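Local coordinates for extracellular solute-binding protein family 5 (Brucella melitensis, PDB 4ONY) that probably captures peptides or related solutes in the periplasm and hands them to an ABC transporter for uptake, at residues P495-W500 against A530-R535; W503-R508 against A523-I528; L19-D24 against D178-M183; D369-E374 against F540-R545. All coordinates share one frame; numbering follows the deposited sequence.

Contact 1 (P495-W500 against A530-R535); sequences PGNEQW and ALLAAR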
loop_
_atom_site.group_PDB
_atom_site.type_symbol
_atom_site.label_atom_id
_atom_site.label_comp_id
_atom_site.label_asym_id
_atom_site.label_seq_id
_atom_site.Cartn_x
_atom_site.Cartn_y
_atom_site.Cartn_z
ATOM N N PRO A 495 6.288 5.738 -5.144
ATOM C CA PRO A 495 7.309 4.739 -5.298
ATOM C C PRO A 495 8.682 5.370 -5.036
ATOM O O PRO A 495 8.952 6.524 -5.424
ATOM C CB PRO A 495 7.121 4.273 -6.725
ATOM C CG PRO A 495 6.494 5.416 -7.430
ATOM C CD PRO A 495 5.582 6.006 -6.388
ATOM N N GLY A 496 9.521 4.614 -4.342
ATOM C CA GLY A 496 10.847 5.071 -3.928
ATOM C C GLY A 496 11.862 3.931 -3.898
ATOM O O GLY A 496 11.929 3.112 -4.830
ATOM N N ASN A 497 12.678 3.899 -2.832
ATOM C CA ASN A 497 13.805 2.980 -2.721
ATOM C C ASN A 497 13.429 1.504 -2.807
ATOM O O ASN A 497 14.220 0.711 -3.320
ATOM C CB ASN A 497 14.549 3.233 -1.405
ATOM C CG ASN A 497 15.157 4.634 -1.363
ATOM O OD1 ASN A 497 15.589 5.164 -2.387
ATOM N ND2 ASN A 497 15.108 5.279 -0.197
ATOM N N GLU A 498 12.218 1.147 -2.350
ATOM C CA GLU A 498 11.740 -0.237 -2.450
ATOM C C GLU A 498 11.710 -0.760 -3.918
ATOM O O GLU A 498 11.760 -1.965 -4.164
ATOM C CB GLU A 498 10.401 -0.411 -1.714
ATOM C CG GLU A 498 9.159 0.077 -2.478
ATOM C CD GLU A 498 9.123 1.585 -2.695
ATOM O OE1 GLU A 498 9.749 2.332 -1.891
ATOM O OE2 GLU A 498 8.461 2.038 -3.657
ATOM N N GLN A 499 11.682 0.132 -4.904
ATOM C CA GLN A 499 11.664 -0.322 -6.266
ATOM C C GLN A 499 12.927 -1.119 -6.648
ATOM O O GLN A 499 12.839 -2.035 -7.462
ATOM C CB GLN A 499 11.437 0.829 -7.250
ATOM C CG GLN A 499 10.158 1.638 -7.076
ATOM C CD GLN A 499 8.874 0.814 -7.173
ATOM O OE1 GLN A 499 8.074 0.813 -6.237
ATOM N NE2 GLN A 499 8.689 0.121 -8.237
ATOM N N TRP A 500 14.084 -0.810 -6.039
ATOM C CA TRP A 500 15.290 -1.560 -6.298
ATOM C C TRP A 500 15.165 -3.051 -5.991
ATOM O O TRP A 500 15.727 -3.852 -6.701
ATOM C CB TRP A 500 16.490 -1.004 -5.504
ATOM C CG TRP A 500 16.980 0.342 -5.957
ATOM C CD1 TRP A 500 17.031 1.486 -5.206
ATOM C CD2 TRP A 500 17.492 0.685 -7.243
ATOM N NE1 TRP A 500 17.501 2.519 -5.974
ATOM C CE2 TRP A 500 17.838 2.038 -7.211
ATOM C CE3 TRP A 500 17.713 -0.040 -8.430
ATOM C CZ2 TRP A 500 18.407 2.704 -8.322
ATOM C CZ3 TRP A 500 18.255 0.621 -9.542
ATOM C CH2 TRP A 500 18.602 1.988 -9.469
ATOM N N ALA A 530 15.806 7.841 -12.259
ATOM C CA ALA A 530 15.133 9.057 -12.635
ATOM C C ALA A 530 14.012 9.391 -11.663
ATOM O O ALA A 530 13.871 10.531 -11.285
ATOM C CB ALA A 530 14.578 8.944 -14.045
ATOM N N LEU A 531 13.216 8.410 -11.238
ATOM C CA LEU A 531 12.127 8.740 -10.303
ATOM C C LEU A 531 12.678 9.147 -8.946
ATOM O O LEU A 531 12.118 10.027 -8.281
ATOM C CB LEU A 531 11.037 7.659 -10.206
ATOM C CG LEU A 531 11.375 6.346 -9.510
ATOM C CD1 LEU A 531 11.081 6.415 -8.027
ATOM C CD2 LEU A 531 10.631 5.192 -10.102
ATOM N N LEU A 532 13.804 8.597 -8.567
ATOM C CA LEU A 532 14.457 9.022 -7.350
ATOM C C LEU A 532 15.134 10.399 -7.467
ATOM O O LEU A 532 15.220 11.076 -6.496
ATOM C CB LEU A 532 15.460 7.976 -6.882
ATOM C CG LEU A 532 14.870 6.639 -6.449
ATOM C CD1 LEU A 532 15.954 5.586 -6.240
ATOM C CD2 LEU A 532 14.112 6.827 -5.145
ATOM N N ALA A 533 15.617 10.776 -8.646
ATOM C CA ALA A 533 16.258 12.083 -8.862
ATOM C C ALA A 533 15.228 13.202 -8.972
ATOM O O ALA A 533 15.563 14.342 -8.767
ATOM C CB ALA A 533 17.142 12.051 -10.131
ATOM N N ALA A 534 13.980 12.877 -9.263
ATOM C CA ALA A 534 12.946 13.876 -9.560
ATOM C C ALA A 534 12.713 14.759 -8.352
ATOM O O ALA A 534 12.613 14.266 -7.262
ATOM C CB ALA A 534 11.636 13.212 -9.947
ATOM N N ARG A 535 12.670 16.050 -8.561
ATOM C CA ARG A 535 12.443 17.001 -7.492
ATOM C C ARG A 535 11.119 17.733 -7.564
ATOM O O ARG A 535 10.798 18.526 -6.659
ATOM C CB ARG A 535 13.569 18.024 -7.485
ATOM C CG ARG A 535 14.894 17.367 -7.090
ATOM C CD ARG A 535 15.730 18.357 -6.344
ATOM N NE ARG A 535 17.077 17.896 -6.149
ATOM C CZ ARG A 535 17.996 18.629 -5.553
ATOM N NH1 ARG A 535 17.697 19.844 -5.106
ATOM N NH2 ARG A 535 19.210 18.148 -5.393
#

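Contact 2 (W503-R508 against A523-I528); sequences WGSASR and AVDAMI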
loop_
_atom_site.group_PDB
_atom_site.type_symbol
_atom_site.label_atom_id
_atom_site.label_comp_id
_atom_site.label_asym_id
_atom_site.label_seq_id
_atom_site.Cartn_x
_atom_site.Cartn_y
_atom_site.Cartn_z
ATOM N N TRP A 503 12.626 -4.689 -8.749
ATOM C CA TRP A 503 12.922 -4.632 -10.190
ATOM C C TRP A 503 14.401 -4.398 -10.573
ATOM O O TRP A 503 14.760 -4.548 -11.742
ATOM C CB TRP A 503 12.123 -3.480 -10.821
ATOM C CG TRP A 503 10.676 -3.471 -10.543
ATOM C CD1 TRP A 503 9.971 -2.543 -9.838
ATOM C CD2 TRP A 503 9.712 -4.424 -11.022
ATOM N NE1 TRP A 503 8.615 -2.879 -9.840
ATOM C CE2 TRP A 503 8.437 -4.006 -10.572
ATOM C CE3 TRP A 503 9.806 -5.574 -11.800
ATOM C CZ2 TRP A 503 7.270 -4.710 -10.856
ATOM C CZ3 TRP A 503 8.623 -6.273 -12.116
ATOM C CH2 TRP A 503 7.383 -5.835 -11.631
ATOM N N GLY A 504 15.238 -4.034 -9.593
ATOM C CA GLY A 504 16.588 -3.645 -9.855
ATOM C C GLY A 504 17.433 -4.811 -10.295
ATOM O O GLY A 504 17.260 -5.943 -9.814
ATOM N N SER A 505 18.371 -4.555 -11.183
ATOM C CA SER A 505 19.101 -5.664 -11.779
ATOM C C SER A 505 19.973 -6.409 -10.746
ATOM O O SER A 505 20.039 -7.623 -10.776
ATOM C CB SER A 505 19.888 -5.196 -13.013
ATOM O OG SER A 505 20.837 -4.261 -12.589
ATOM N N ALA A 506 20.519 -5.720 -9.759
ATOM C CA ALA A 506 21.269 -6.426 -8.693
ATOM C C ALA A 506 20.349 -7.389 -7.881
ATOM O O ALA A 506 20.780 -8.474 -7.520
ATOM C CB ALA A 506 21.992 -5.448 -7.764
ATOM N N SER A 507 19.081 -7.061 -7.676
ATOM C CA SER A 507 18.223 -7.953 -6.903
ATOM C C SER A 507 17.868 -9.287 -7.608
ATOM O O SER A 507 17.380 -10.228 -6.969
ATOM C CB SER A 507 16.963 -7.225 -6.483
ATOM O OG SER A 507 16.157 -6.959 -7.595
ATOM N N ARG A 508 18.067 -9.375 -8.921
ATOM C CA ARG A 508 17.738 -10.616 -9.633
ATOM C C ARG A 508 18.477 -11.806 -9.045
ATOM O O ARG A 508 17.941 -12.884 -8.995
ATOM C CB ARG A 508 18.074 -10.489 -11.123
ATOM C CG ARG A 508 18.015 -11.815 -11.904
ATOM C CD ARG A 508 18.385 -11.539 -13.341
ATOM N NE ARG A 508 18.754 -12.756 -14.059
ATOM C CZ ARG A 508 18.062 -13.344 -15.015
ATOM N NH1 ARG A 508 16.866 -12.897 -15.419
ATOM N NH2 ARG A 508 18.574 -14.410 -15.599
ATOM N N ALA A 523 17.483 -0.303 -18.636
ATOM C CA ALA A 523 16.416 0.714 -18.800
ATOM C C ALA A 523 15.587 0.809 -17.535
ATOM O O ALA A 523 15.180 1.903 -17.123
ATOM C CB ALA A 523 15.540 0.416 -20.008
ATOM N N VAL A 524 15.321 -0.334 -16.904
ATOM C CA VAL A 524 14.561 -0.342 -15.654
ATOM C C VAL A 524 15.369 0.405 -14.610
ATOM O O VAL A 524 14.857 1.290 -13.920
ATOM C CB VAL A 524 14.267 -1.787 -15.171
ATOM C CG1 VAL A 524 13.791 -1.788 -13.720
ATOM C CG2 VAL A 524 13.271 -2.503 -16.083
ATOM N N ASP A 525 16.638 0.032 -14.462
ATOM C CA ASP A 525 17.481 0.693 -13.477
ATOM C C ASP A 525 17.500 2.195 -13.694
ATOM O O ASP A 525 17.409 2.966 -12.733
ATOM C CB ASP A 525 18.899 0.156 -13.490
ATOM C CG ASP A 525 18.989 -1.333 -13.087
ATOM O OD1 ASP A 525 18.040 -1.954 -12.615
ATOM O OD2 ASP A 525 20.056 -1.916 -13.271
ATOM N N ALA A 526 17.617 2.623 -14.944
ATOM C CA ALA A 526 17.668 4.062 -15.261
ATOM C C ALA A 526 16.357 4.803 -14.912
ATOM O O ALA A 526 16.396 5.951 -14.454
ATOM C CB ALA A 526 17.997 4.281 -16.729
ATOM N N MET A 527 15.200 4.163 -15.110
ATOM C CA MET A 527 13.932 4.818 -14.743
ATOM C C MET A 527 13.765 4.925 -13.214
ATOM O O MET A 527 13.216 5.883 -12.732
ATOM C CB MET A 527 12.726 4.105 -15.382
ATOM C CG MET A 527 12.700 4.149 -16.918
ATOM S SD MET A 527 13.065 5.723 -17.742
ATOM C CE MET A 527 14.816 5.585 -18.020
ATOM N N ILE A 528 14.268 3.936 -12.469
ATOM C CA ILE A 528 14.260 4.001 -11.005
ATOM C C ILE A 528 15.172 5.182 -10.558
ATOM O O ILE A 528 14.782 5.996 -9.671
ATOM C CB ILE A 528 14.698 2.691 -10.338
ATOM C CG1 ILE A 528 13.690 1.582 -10.631
ATOM C CG2 ILE A 528 14.845 2.855 -8.806
ATOM C CD1 ILE A 528 14.199 0.186 -10.259
HETATM O O HOH W 1 16.503 -4.090 -13.697
#

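Contact 3 (L19-D24 against D178-M183); sequences LSMHGD and DREFPM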
loop_
_atom_site.group_PDB
_atom_site.type_symbol
_atom_site.label_atom_id
_atom_site.label_comp_id
_atom_site.label_asym_id
_atom_site.label_seq_id
_atom_site.Cartn_x
_atom_site.Cartn_y
_atom_site.Cartn_z
ATOM N N LEU A 19 5.270 20.010 4.734
ATOM C CA LEU A 19 6.435 19.408 4.103
ATOM C C LEU A 19 5.974 18.398 3.040
ATOM O O LEU A 19 5.282 17.431 3.353
ATOM C CB LEU A 19 7.307 18.785 5.170
ATOM C CG LEU A 19 8.548 18.058 4.719
ATOM C CD1 LEU A 19 9.465 19.007 3.969
ATOM C CD2 LEU A 19 9.215 17.463 5.939
ATOM N N SER A 20 6.321 18.663 1.782
ATOM C CA SER A 20 5.907 17.828 0.666
ATOM C C SER A 20 7.108 17.221 0.004
ATOM O O SER A 20 8.117 17.902 -0.244
ATOM C CB SER A 20 5.128 18.643 -0.371
ATOM O OG SER A 20 4.849 17.850 -1.498
ATOM N N MET A 21 6.995 15.944 -0.307
ATOM C CA MET A 21 8.116 15.182 -0.856
ATOM C C MET A 21 8.657 15.851 -2.123
ATOM O O MET A 21 9.872 16.073 -2.230
ATOM C CB MET A 21 7.735 13.734 -1.140
ATOM C CG MET A 21 8.797 12.941 -1.907
ATOM S SD MET A 21 10.328 12.818 -0.939
ATOM C CE MET A 21 11.413 12.061 -2.144
ATOM N N HIS A 22 7.754 16.216 -3.034
ATOM C CA HIS A 22 8.111 16.867 -4.294
ATOM C C HIS A 22 7.699 18.344 -4.408
ATOM O O HIS A 22 7.693 18.911 -5.508
ATOM C CB HIS A 22 7.573 16.062 -5.462
ATOM C CG HIS A 22 8.227 14.716 -5.591
ATOM N ND1 HIS A 22 7.534 13.548 -5.408
ATOM C CD2 HIS A 22 9.522 14.355 -5.796
ATOM C CE1 HIS A 22 8.351 12.521 -5.524
ATOM N NE2 HIS A 22 9.564 12.977 -5.757
ATOM N N GLY A 23 7.410 18.997 -3.282
ATOM C CA GLY A 23 7.225 20.441 -3.280
ATOM C C GLY A 23 5.790 20.859 -3.487
ATOM O O GLY A 23 5.472 21.998 -3.214
ATOM N N ASP A 24 4.908 19.952 -3.894
ATOM C CA ASP A 24 3.490 20.292 -4.147
ATOM C C ASP A 24 2.681 20.315 -2.822
ATOM O O ASP A 24 2.534 19.294 -2.159
ATOM C CB ASP A 24 2.869 19.297 -5.145
ATOM C CG ASP A 24 3.041 17.826 -4.707
ATOM O OD1 ASP A 24 4.189 17.417 -4.424
ATOM O OD2 ASP A 24 2.019 17.084 -4.641
ATOM N N ASP A 178 18.905 10.590 2.039
ATOM C CA ASP A 178 18.405 10.950 0.722
ATOM C C ASP A 178 17.241 11.943 0.896
ATOM O O ASP A 178 16.884 12.309 2.007
ATOM C CB ASP A 178 18.012 9.710 -0.064
ATOM C CG ASP A 178 16.921 8.918 0.608
ATOM O OD1 ASP A 178 16.062 9.475 1.357
ATOM O OD2 ASP A 178 16.925 7.709 0.393
ATOM N N ARG A 179 16.677 12.383 -0.201
ATOM C CA ARG A 179 15.692 13.424 -0.162
ATOM C C ARG A 179 14.395 12.994 0.499
ATOM O O ARG A 179 13.722 13.836 1.084
ATOM C CB ARG A 179 15.461 13.993 -1.559
ATOM C CG ARG A 179 16.644 14.864 -2.007
ATOM C CD ARG A 179 16.384 15.502 -3.359
ATOM N NE ARG A 179 15.266 16.414 -3.267
ATOM C CZ ARG A 179 15.290 17.634 -2.726
ATOM N NH1 ARG A 179 16.420 18.204 -2.273
ATOM N NH2 ARG A 179 14.168 18.322 -2.693
ATOM N N GLU A 180 14.067 11.696 0.459
ATOM C CA GLU A 180 12.907 11.189 1.203
ATOM C C GLU A 180 13.120 11.134 2.729
ATOM O O GLU A 180 12.168 11.257 3.472
ATOM C CB GLU A 180 12.545 9.777 0.724
ATOM C CG GLU A 180 11.243 9.221 1.300
ATOM C CD GLU A 180 11.234 7.694 1.435
ATOM O OE1 GLU A 180 12.292 7.075 1.638
ATOM O OE2 GLU A 180 10.140 7.126 1.400
ATOM N N PHE A 181 14.362 11.001 3.202
ATOM C CA PHE A 181 14.597 10.740 4.623
ATOM C C PHE A 181 13.970 11.736 5.609
ATOM O O PHE A 181 13.391 11.333 6.625
ATOM C CB PHE A 181 16.092 10.586 4.952
ATOM C CG PHE A 181 16.327 9.967 6.308
ATOM C CD1 PHE A 181 15.895 8.690 6.556
ATOM C CD2 PHE A 181 16.864 10.700 7.338
ATOM C CE1 PHE A 181 16.083 8.103 7.790
ATOM C CE2 PHE A 181 17.047 10.135 8.596
ATOM C CZ PHE A 181 16.658 8.821 8.814
ATOM N N PRO A 182 14.047 13.041 5.332
ATOM C CA PRO A 182 13.389 13.939 6.266
ATOM C C PRO A 182 11.905 13.713 6.370
ATOM O O PRO A 182 11.351 13.948 7.433
ATOM C CB PRO A 182 13.672 15.334 5.696
ATOM C CG PRO A 182 14.880 15.154 4.850
ATOM C CD PRO A 182 14.793 13.764 4.302
ATOM N N MET A 183 11.261 13.261 5.289
ATOM C CA MET A 183 9.864 12.861 5.363
ATOM C C MET A 183 9.620 11.777 6.426
ATOM O O MET A 183 8.545 11.724 7.028
ATOM C CB MET A 183 9.318 12.340 4.021
ATOM C CG MET A 183 9.585 13.229 2.802
ATOM S SD MET A 183 8.860 14.866 2.905
ATOM C CE MET A 183 7.119 14.458 2.852
HETATM O O HOH W 2 12.279 15.961 -3.799
HETATM O O HOH W 3 11.173 18.958 -3.400
#

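Contact 4 (D369-E374 against F540-R545); sequences DARERE and FVSAVR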
loop_
_atom_site.group_PDB
_atom_site.type_symbol
_atom_site.label_atom_id
_atom_site.label_comp_id
_atom_site.label_asym_id
_atom_site.label_seq_id
_atom_site.Cartn_x
_atom_site.Cartn_y
_atom_site.Cartn_z
ATOM N N ASP A 369 5.208 11.523 -22.774
ATOM C CA ASP A 369 5.483 12.964 -22.846
ATOM C C ASP A 369 6.957 13.227 -23.174
ATOM O O ASP A 369 7.758 12.266 -23.344
ATOM C CB ASP A 369 5.020 13.677 -21.550
ATOM C CG ASP A 369 5.822 13.286 -20.314
ATOM O OD1 ASP A 369 7.012 12.978 -20.448
ATOM O OD2 ASP A 369 5.279 13.347 -19.197
ATOM N N ALA A 370 7.327 14.498 -23.333
ATOM C CA ALA A 370 8.667 14.854 -23.776
ATOM C C ALA A 370 9.742 14.376 -22.812
ATOM O O ALA A 370 10.789 13.903 -23.227
ATOM C CB ALA A 370 8.796 16.366 -23.984
ATOM N N ARG A 371 9.480 14.487 -21.519
ATOM C CA ARG A 371 10.433 14.003 -20.527
ATOM C C ARG A 371 10.623 12.465 -20.595
ATOM O O ARG A 371 11.754 11.985 -20.537
ATOM C CB ARG A 371 10.003 14.458 -19.120
ATOM C CG ARG A 371 10.881 13.962 -17.986
ATOM C CD ARG A 371 12.314 14.447 -18.113
ATOM N NE ARG A 371 13.116 14.056 -16.956
ATOM C CZ ARG A 371 14.440 13.880 -16.957
ATOM N NH1 ARG A 371 15.175 14.057 -18.061
ATOM N NH2 ARG A 371 15.058 13.487 -15.831
ATOM N N GLU A 372 9.534 11.705 -20.694
ATOM C CA GLU A 372 9.638 10.240 -20.846
ATOM C C GLU A 372 10.458 9.856 -22.089
ATOM O O GLU A 372 11.334 8.991 -22.019
ATOM C CB GLU A 372 8.259 9.594 -20.975
ATOM C CG GLU A 372 7.333 9.712 -19.759
ATOM C CD GLU A 372 6.089 8.845 -19.953
ATOM O OE1 GLU A 372 6.270 7.598 -19.870
ATOM O OE2 GLU A 372 4.998 9.396 -20.309
ATOM N N ARG A 373 10.190 10.511 -23.203
ATOM C CA ARG A 373 10.898 10.206 -24.438
ATOM C C ARG A 373 12.397 10.526 -24.318
ATOM O O ARG A 373 13.232 9.764 -24.801
ATOM C CB ARG A 373 10.242 10.897 -25.638
ATOM C CG ARG A 373 8.899 10.247 -26.005
ATOM C CD ARG A 373 8.174 10.980 -27.126
ATOM N NE ARG A 373 6.785 10.470 -27.229
ATOM C CZ ARG A 373 6.427 9.408 -27.945
ATOM N NH1 ARG A 373 7.333 8.740 -28.669
ATOM N NH2 ARG A 373 5.172 9.036 -27.953
ATOM N N GLU A 374 12.714 11.630 -23.639
ATOM C CA GLU A 374 14.112 11.978 -23.317
ATOM C C GLU A 374 14.761 10.897 -22.460
ATOM O O GLU A 374 15.850 10.440 -22.764
ATOM C CB GLU A 374 14.137 13.324 -22.619
ATOM C CG GLU A 374 15.510 13.786 -22.213
ATOM C CD GLU A 374 15.515 15.123 -21.493
ATOM O OE1 GLU A 374 14.722 15.405 -20.560
ATOM O OE2 GLU A 374 16.379 15.913 -21.848
ATOM N N PHE A 540 8.494 13.644 -11.645
ATOM C CA PHE A 540 8.308 12.391 -10.961
ATOM C C PHE A 540 7.251 11.542 -11.693
ATOM O O PHE A 540 7.472 10.333 -11.941
ATOM C CB PHE A 540 7.931 12.637 -9.509
ATOM C CG PHE A 540 7.750 11.385 -8.699
ATOM C CD1 PHE A 540 8.848 10.629 -8.310
ATOM C CD2 PHE A 540 6.500 10.951 -8.325
ATOM C CE1 PHE A 540 8.714 9.481 -7.550
ATOM C CE2 PHE A 540 6.341 9.808 -7.525
ATOM C CZ PHE A 540 7.446 9.054 -7.157
ATOM N N VAL A 541 6.116 12.128 -11.999
ATOM C CA VAL A 541 5.075 11.428 -12.700
ATOM C C VAL A 541 5.597 10.905 -14.050
ATOM O O VAL A 541 5.306 9.771 -14.450
ATOM C CB VAL A 541 3.826 12.297 -12.898
ATOM C CG1 VAL A 541 2.834 11.623 -13.857
ATOM C CG2 VAL A 541 3.133 12.583 -11.559
ATOM N N SER A 542 6.377 11.719 -14.738
ATOM C CA SER A 542 6.903 11.307 -16.006
ATOM C C SER A 542 7.829 10.100 -15.830
ATOM O O SER A 542 7.765 9.129 -16.593
ATOM C CB SER A 542 7.654 12.459 -16.658
ATOM O OG SER A 542 6.732 13.446 -17.077
ATOM N N ALA A 543 8.683 10.154 -14.818
ATOM C CA ALA A 543 9.660 9.069 -14.624
ATOM C C ALA A 543 8.981 7.766 -14.248
ATOM O O ALA A 543 9.387 6.689 -14.687
ATOM C CB ALA A 543 10.702 9.467 -13.574
ATOM N N VAL A 544 7.944 7.848 -13.413
ATOM C CA VAL A 544 7.235 6.647 -13.009
ATOM C C VAL A 544 6.477 6.036 -14.189
ATOM O O VAL A 544 6.460 4.815 -14.368
ATOM C CB VAL A 544 6.280 6.885 -11.835
ATOM C CG1 VAL A 544 5.556 5.595 -11.476
ATOM C CG2 VAL A 544 7.051 7.354 -10.578
ATOM N N ARG A 545 5.822 6.881 -14.959
ATOM C CA ARG A 545 5.151 6.379 -16.156
ATOM C C ARG A 545 6.162 5.653 -17.085
ATOM O O ARG A 545 5.839 4.604 -17.665
ATOM C CB ARG A 545 4.451 7.510 -16.884
ATOM C CG ARG A 545 3.191 7.993 -16.151
ATOM C CD ARG A 545 2.495 9.083 -16.969
ATOM N NE ARG A 545 1.317 9.597 -16.290
ATOM C CZ ARG A 545 0.767 10.767 -16.539
ATOM N NH1 ARG A 545 1.181 11.538 -17.523
ATOM N NH2 ARG A 545 -0.277 11.134 -15.841
HETATM O O HOH W 4 3.490 11.285 -19.387
#

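Contact 1 (P495-W500 against A530-R535)
Leu531 and Leu532 differ in their first torsions, chi1 71° and -66°, which send their methyls to different parts of segment 495-500. This loop makes a type I beta turn from Gly496 to Gln499 that runs into helix 499-503, and the two leucines belong to the last turn of helix 522-533. In Leu531, CG stands between the backbone N and the carbonyl carbon, which brings CD1 to 3.4 Å from Pro495 O. Leu532 spreads its two methyls over Gly496, Asn497 and Trp500. Its CD1 meets the Trp500 indole obliquely, 3.4 Å from NE1, while CD2 lies against the Gly496 backbone and 3.5 Å from Asn497 OD1. The Asn497 side chain passes Leu532 at about a right angle, with its ND2 hydrogen-bonded to Asp178. Contact between the two segments is thus made by leucine methyls on polar atoms, on the indole and on the Gly496 backbone. Pro495 and Leu531 also share helix 537-553 as a neighbour: Pro495 rests on Phe540 and Val544, Leu531 on Ala543 and Leu547. Within the turn, Gly496 N donates to Glu498 OE2 on the syn side of the carboxylate at 2.9 Å, nearly straight at 172°.

Contact 2 (W503-R508 against A523-I528)
The flat carboxylate of Asp525 turns both oxygens to Ser505, which binds them as a pair. OD1 takes the Ser505 N-H on its syn lone pair at 3.0 Å between N and OD1, with a bent angle of 147°. OD2, likewise through its syn lone pair, accepts from Ser505 OG at 2.6 Å. The hydroxyl can join the amide because chi1 of 63° holds OG between the backbone N and the carbonyl carbon, and two bonds together limit rotation of the carboxylate. Water 1 bridges the same region, 2.7 Å from Trp503 O and 2.8 Å from Asp525 OD1, although other acceptors compete for its protons. The second flat group, the Trp503 indole, leads away from segment 523-528 and meets the Phe355 ring edge-to-face. Its CB stays behind at the contact, 3.7 Å from Val524 CG1, with Ile528 CD1 a little farther off at 4.3 Å from that same CB. Beyond Ser505, Ser507 OG donates back to Gly504 O at 2.7 Å, in the carbonyl plane and on a lone pair; Asn515 also bonds Ser507 OG. The arrangement is an aspartate of helix 522-533 binding the N-H and hydroxyl of one serine in the loop that leaves helix 499-503, beside an apolar patch of Trp503, Val524 and Ile528.

Contact 3 (L19-D24 against D178-M183)
Met21 O is gripped by water 2, more weakly by water 3, and by the guanidinium of Arg112. Water 2 donates to Met21 O at 2.9 Å and accepts from Arg179 NE at 3.1 Å, so it links the two segments; both waters lie at the edge of the Arg179 guanidinium, in its plane. The other end of that group, NH1, bonds to Pro110 O. Beneath this polar rim the two methionines and Leu19 interlock. A bend at chi2 of 63° turns the Met21 thioether onto the Glu180 backbone, where SD lies 3.7 Å from Glu180 CA and CE 3.8 Å from Glu180 CB. Met183 folds twice, at chi2 and chi3, and tucks its methyl under the opposing backbone: CE is 3.5 Å from Met21 N and 3.5 Å from Leu19 O. Its sulfur comes 3.7 Å from Leu19 CG, while its CG reaches the Met21 sulfur at 3.8 Å between CG and SD. Asp178 OD1 accepts a weak capping bond from Phe181 N, in the turn leading into helix 181-187. The contact packs this turn, and Met183 of the helix, against the end of strand 18-20 and Met21 after it; the antiparallel neighbour 97-108 lends Leu98 and Ile108 to the packing around Met183, Pro182 and Leu19.

Contact 4 (D369-E374 against F540-R545)
Asp369 divides its carboxylate between two helices, capping its own with OD1 and binding the neighbouring one with OD2. Ser542 OG donates to Asp369 OD2 at 2.6 Å, on the syn lone pair, although Ala538 O is a rival acceptor for the same hydroxyl. OD1 receives Glu372 N at 2.8 Å, nearly straight at 174°. The carboxylate reaches back over the helix start because chi1 of 67° sets CG between the backbone N and the carbonyl carbon. Glu372 answers with a longer bond, Asp369 N to Glu372 OE2 at 3.3 Å, from above the carboxylate plane, which completes a capping box at the N terminus of helix 370-376. The axes of segments 370-374 and 540-545 approach to 8.7 Å at 50°, with Ser542 close to the crossing. Glu372 CG packs 3.2 Å from Ser542 O, and Arg371 CG lies against Ser542 CB. Water 4 joins the charged groups: it donates to Glu372 OE2 at 2.6 Å, more weakly to Asp369 OD2, and accepts from Arg545 NH1 at 3.0 Å. Glu372 OE1 has its salt bridge with Arg549, and Arg545 NH2 bonds to Gln360 O. Val541 CG1 covers one face of the Arg545 guanidinium, 3.4 Å above its plane.

From the N terminus, contact 3 is the first to close, joining strand 18-20 to the start of helix 181-187 across 153 intervening residues. Contact 4 opens much later, at helix 370-376, and closes a loop of 165 residues on helix 537-553. Within that loop lies contact 1, and within contact 1 lies contact 2; both return to helix 522-533, so the three are concentric and none cross. Contact 3 stands in series with them, yet it touches contact 1 through Asn497 and contact 4 where His22 meets Phe540. Together contacts 1, 2 and 4 tie the consecutive helices 522-533 and 537-553 to helices 370-376 and 499-503, while contact 3 ties strand 18-20 of the antiparallel sheet to helix 181-187.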